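Local coordinates for protein LEC-6 (Caenorhabditis elegans, PDB 3VV1) that binds galactose-containing glycans as a galectin, with a preference for saccharides that carry fucose linked to galactose, at residues Leu73-Arg78 with Ala128-Phe133. Residues are numbered along the deposited sequence; the frame is centred on the assembly and turned at random.
With GAL (beta-D-galactopyranose), chain C; FUC (alpha-L-fucopyranose), chain B.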
ATOM      1  N   LEU A  73      11.404 -14.137 -10.059  1.00  8.92           N
ATOM      2  CA  LEU A  73      12.348 -13.455 -10.931  1.00  8.26           C
ATOM      3  C   LEU A  73      13.428 -12.782 -10.143  1.00  8.24           C
ATOM      4  O   LEU A  73      13.147 -12.022  -9.191  1.00  8.88           O
ATOM      5  CB  LEU A  73      11.619 -12.407 -11.784  1.00  8.77           C
ATOM      6  CG  LEU A  73      12.539 -11.469 -12.588  1.00  7.49           C
ATOM      7  CD1 LEU A  73      13.411 -12.184 -13.637  1.00 10.42           C
ATOM      8  CD2 LEU A  73      11.711 -10.419 -13.289  1.00  9.35           C
ATOM      9  N   HIS A  74      14.687 -13.109 -10.499  1.00  8.75           N
ATOM     10  CA  HIS A  74      15.857 -12.432  -9.959  1.00  9.04           C
ATOM     11  C   HIS A  74      16.385 -11.683 -11.156  1.00  8.44           C
ATOM     12  O   HIS A  74      16.811 -12.291 -12.141  1.00  9.05           O
ATOM     13  CB  HIS A  74      16.843 -13.531  -9.483  1.00  9.54           C
ATOM     14  CG  HIS A  74      18.256 -13.040  -9.186  1.00  8.94           C
ATOM     15  ND1 HIS A  74      18.570 -12.420  -8.018  1.00  9.95           N
ATOM     16  CD2 HIS A  74      19.451 -13.182  -9.885  1.00 10.42           C
ATOM     17  CE1 HIS A  74      19.904 -12.186  -7.952  1.00 12.08           C
ATOM     18  NE2 HIS A  74      20.451 -12.633  -9.117  1.00 11.14           N
ATOM     19  N   PHE A  75      16.354 -10.355 -11.090  1.00  8.11           N
ATOM     20  CA  PHE A  75      16.823  -9.471 -12.180  1.00  7.58           C
ATOM     21  C   PHE A  75      18.145  -8.867 -11.685  1.00  8.99           C
ATOM     22  O   PHE A  75      18.150  -8.114 -10.696  1.00  9.25           O
ATOM     23  CB  PHE A  75      15.745  -8.383 -12.397  1.00  8.72           C
ATOM     24  CG  PHE A  75      16.182  -7.286 -13.339  1.00  9.03           C
ATOM     25  CD1 PHE A  75      15.913  -7.393 -14.715  1.00  9.04           C
ATOM     26  CD2 PHE A  75      16.855  -6.124 -12.867  1.00  9.18           C
ATOM     27  CE1 PHE A  75      16.283  -6.397 -15.606  1.00  9.92           C
ATOM     28  CE2 PHE A  75      17.233  -5.132 -13.792  1.00 10.52           C
ATOM     29  CZ  PHE A  75      16.933  -5.247 -15.129  1.00 11.26           C
ATOM     30  N   ASN A  76      19.260  -9.242 -12.296  1.00  9.03           N
ATOM     31  CA  ASN A  76      20.583  -8.885 -11.706  1.00  9.41           C
ATOM     32  C   ASN A  76      21.393  -8.075 -12.722  1.00  9.73           C
ATOM     33  O   ASN A  76      21.801  -8.585 -13.758  1.00 11.32           O
ATOM     34  CB  ASN A  76      21.273 -10.199 -11.396  1.00 11.42           C
ATOM     35  CG  ASN A  76      22.556 -10.074 -10.527  1.00 11.23           C
ATOM     36  OD1 ASN A  76      23.352 -11.014 -10.510  1.00 12.83           O
ATOM     37  ND2 ASN A  76      22.731  -8.983  -9.759  1.00 11.53           N
ATOM     38  N   ALA A  77      21.582  -6.809 -12.430  1.00 10.37           N
ATOM     39  CA  ALA A  77      22.460  -5.970 -13.224  1.00  9.82           C
ATOM     40  C   ALA A  77      23.896  -6.221 -12.758  1.00 11.97           C
ATOM     41  O   ALA A  77      24.185  -6.091 -11.583  1.00 12.03           O
ATOM     42  CB  ALA A  77      22.079  -4.487 -12.973  1.00 10.19           C
ATOM     43  N   ARG A  78      24.798  -6.519 -13.694  1.00 12.54           N
ATOM     44  CA  ARG A  78      26.194  -6.859 -13.366  1.00 12.97           C
ATOM     45  C   ARG A  78      27.140  -5.922 -14.136  1.00 15.44           C
ATOM     46  O   ARG A  78      27.366  -6.086 -15.351  1.00 16.82           O
ATOM     47  CB  ARG A  78      26.462  -8.337 -13.747  1.00 14.51           C
ATOM     48  CG  ARG A  78      25.523  -9.306 -13.029  1.00 13.18           C
ATOM     49  CD  ARG A  78      25.945 -10.726 -13.367  1.00 13.26           C
ATOM     50  NE  ARG A  78      25.163 -11.687 -12.588  1.00 14.98           N
ATOM     51  CZ  ARG A  78      25.370 -13.001 -12.619  1.00 14.84           C
ATOM     52  NH1 ARG A  78      26.333 -13.512 -13.415  1.00 17.62           N
ATOM     53  NH2 ARG A  78      24.641 -13.814 -11.860  1.00 15.27           N
ATOM     54  N   ALA A 128      11.145   2.173 -22.558  1.00 13.18           N
ATOM     55  CA  ALA A 128      11.361   1.285 -23.717  1.00 14.25           C
ATOM     56  C   ALA A 128      11.418  -0.165 -23.270  1.00 12.66           C
ATOM     57  O   ALA A 128      11.971  -0.509 -22.198  1.00 11.72           O
ATOM     58  CB  ALA A 128      12.644   1.611 -24.433  1.00 17.70           C
ATOM     59  N   HIS A 129      10.823  -1.037 -24.063  1.00 13.81           N
ATOM     60  CA  HIS A 129      10.898  -2.455 -23.739  1.00 12.02           C
ATOM     61  C   HIS A 129      12.341  -2.928 -23.734  1.00 12.63           C
ATOM     62  O   HIS A 129      13.100  -2.665 -24.674  1.00 15.29           O
ATOM     63  CB  HIS A 129      10.096  -3.275 -24.743  1.00 13.57           C
ATOM     64  CG  HIS A 129      10.073  -4.732 -24.422  1.00 12.88           C
ATOM     65  ND1 HIS A 129      10.957  -5.645 -24.970  1.00 14.20           N
ATOM     66  CD2 HIS A 129       9.246  -5.444 -23.553  1.00 14.09           C
ATOM     67  CE1 HIS A 129      10.675  -6.865 -24.443  1.00 15.19           C
ATOM     68  NE2 HIS A 129       9.632  -6.747 -23.604  1.00 14.01           N
ATOM     69  N   PHE A 130      12.716  -3.617 -22.667  1.00 11.07           N
ATOM     70  CA  PHE A 130      14.091  -4.136 -22.514  1.00 11.78           C
ATOM     71  C   PHE A 130      14.120  -5.657 -22.696  1.00 10.81           C
ATOM     72  O   PHE A 130      14.940  -6.180 -23.482  1.00 12.98           O
ATOM     73  CB  PHE A 130      14.637  -3.733 -21.133  1.00 12.44           C
ATOM     74  CG  PHE A 130      15.922  -4.426 -20.801  1.00 11.50           C
ATOM     75  CD1 PHE A 130      17.096  -4.154 -21.528  1.00 13.08           C
ATOM     76  CD2 PHE A 130      15.954  -5.368 -19.795  1.00 12.06           C
ATOM     77  CE1 PHE A 130      18.266  -4.824 -21.230  1.00 12.34           C
ATOM     78  CE2 PHE A 130      17.119  -6.093 -19.547  1.00 12.92           C
ATOM     79  CZ  PHE A 130      18.288  -5.783 -20.255  1.00 11.63           C
ATOM     80  N   ALA A 131      13.267  -6.385 -21.963  1.00 11.30           N
ATOM     81  CA  ALA A 131      13.296  -7.850 -22.100  1.00 10.68           C
ATOM     82  C   ALA A 131      12.006  -8.418 -21.557  1.00 10.16           C
ATOM     83  O   ALA A 131      11.381  -7.815 -20.698  1.00 11.47           O
ATOM     84  CB  ALA A 131      14.457  -8.442 -21.275  1.00 12.96           C
ATOM     85  N   ASP A 132      11.644  -9.589 -22.042  1.00 11.15           N
ATOM     86  CA  ASP A 132      10.637 -10.415 -21.408  1.00 10.68           C
ATOM     87  C   ASP A 132      11.285 -11.546 -20.616  1.00 11.28           C
ATOM     88  O   ASP A 132      12.380 -12.075 -20.998  1.00 13.05           O
ATOM     89  CB  ASP A 132       9.759 -11.049 -22.467  1.00 14.16           C
ATOM     90  CG  ASP A 132       8.636 -10.125 -22.934  1.00 13.34           C
ATOM     91  OD1 ASP A 132       8.453  -8.998 -22.441  1.00 14.66           O
ATOM     92  OD2 ASP A 132       7.888 -10.589 -23.833  1.00 18.78           O
ATOM     93  N   PHE A 133      10.618 -11.934 -19.512  1.00 11.29           N
ATOM     94  CA  PHE A 133      11.024 -13.117 -18.764  1.00  9.82           C
ATOM     95  C   PHE A 133       9.783 -13.999 -18.696  1.00  9.64           C
ATOM     96  O   PHE A 133       8.753 -13.587 -18.183  1.00 10.53           O
ATOM     97  CB  PHE A 133      11.462 -12.719 -17.341  1.00 12.03           C
ATOM     98  CG  PHE A 133      11.894 -13.888 -16.511  1.00 11.38           C
ATOM     99  CD1 PHE A 133      13.087 -14.512 -16.778  1.00 12.03           C
ATOM    100  CD2 PHE A 133      11.069 -14.377 -15.489  1.00 14.93           C
ATOM    101  CE1 PHE A 133      13.499 -15.600 -15.994  1.00 13.80           C
ATOM    102  CE2 PHE A 133      11.471 -15.446 -14.705  1.00 14.88           C
ATOM    103  CZ  PHE A 133      12.687 -16.076 -14.970  1.00 16.11           C
TER
HETATM  104  C1  GAL C   2      25.023 -16.585  -9.576  1.00 18.10           C
HETATM  105  C2  GAL C   2      25.081 -15.433  -8.527  1.00 17.60           C
HETATM  106  C3  GAL C   2      23.769 -15.292  -7.850  1.00 16.32           C
HETATM  107  C4  GAL C   2      22.664 -15.142  -8.906  1.00 15.07           C
HETATM  108  C5  GAL C   2      22.759 -16.316  -9.892  1.00 15.95           C
HETATM  109  C6  GAL C   2      21.658 -16.233 -10.975  1.00 14.44           C
HETATM  110  O2  GAL C   2      26.075 -15.752  -7.579  1.00 21.79           O
HETATM  111  O3  GAL C   2      23.770 -14.083  -7.041  1.00 17.75           O
HETATM  112  O4  GAL C   2      22.814 -13.881  -9.600  1.00 14.00           O
HETATM  113  O5  GAL C   2      23.989 -16.315 -10.525  1.00 14.91           O
HETATM  114  O6  GAL C   2      21.800 -17.354 -11.868  1.00 15.82           O
HETATM  115  C1  FUC B   1      29.225 -16.554 -11.568  1.00 35.91           C
HETATM  116  C2  FUC B   1      28.112 -16.094 -12.614  1.00 26.92           C
HETATM  117  C3  FUC B   1      26.932 -17.117 -12.672  1.00 23.49           C
HETATM  118  C4  FUC B   1      26.524 -17.694 -11.286  1.00 22.93           C
HETATM  119  C5  FUC B   1      27.657 -18.579 -10.732  1.00 27.81           C
HETATM  120  C6  FUC B   1      27.189 -19.063  -9.373  1.00 31.79           C
HETATM  121  O1  FUC B   1      30.506 -16.612 -12.178  1.00 51.85           O
HETATM  122  O2  FUC B   1      28.612 -15.633 -14.002  1.00 30.97           O
HETATM  123  O3  FUC B   1      25.881 -16.375 -13.174  1.00 19.56           O
HETATM  124  O4  FUC B   1      26.236 -16.566 -10.311  1.00 20.20           O
HETATM  125  O5  FUC B   1      28.857 -17.722 -10.605  1.00 38.81           O
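Leu-73 and Phe-133 mark the nearest approach of strands 73-78 and 128-133, their CA atoms 8.0 Å apart; the strands belong to different sheets, and no hydrogen bond joins them. Leu-73 sets CD1 over the centre of one face of the Phe-133 ring, a CH-pi contact 3.7 Å from the ring centroid and 12° off the normal. Farther along, Phe-75 directs the edge of its ring at Phe-130, with CE1 4.0 Å from Phe-130 CE2. CG of Phe-75 lies anti to the backbone N (chi1 171°), which carries the ring into the interior, where it also meets Phe-114 edge-to-face. Phe-130 and Ala-131 form a classic beta bulge opposite Ile-123. From the other side of strand 73-78, His-74 NE2 hydrogen-bonds galactose O4 at 2.7 Å. An extended Arg-78 donates from NH2 to the same O4 (2.9 Å) and from NH1 to fucose O3 (2.9 Å). Its NE is tied to Asn-76 OD1 (2.8 Å, 162°), lying above the amide carbonyl plane, and Glu-81 forms a salt bridge with NH1; together these probably fix the guanidinium's rotation. Apolar residues facing inward, with His-74 and Arg-78 bonding sugar and Asn-76 lining the pocket, are the hallmark of the galectin beta-sandwich.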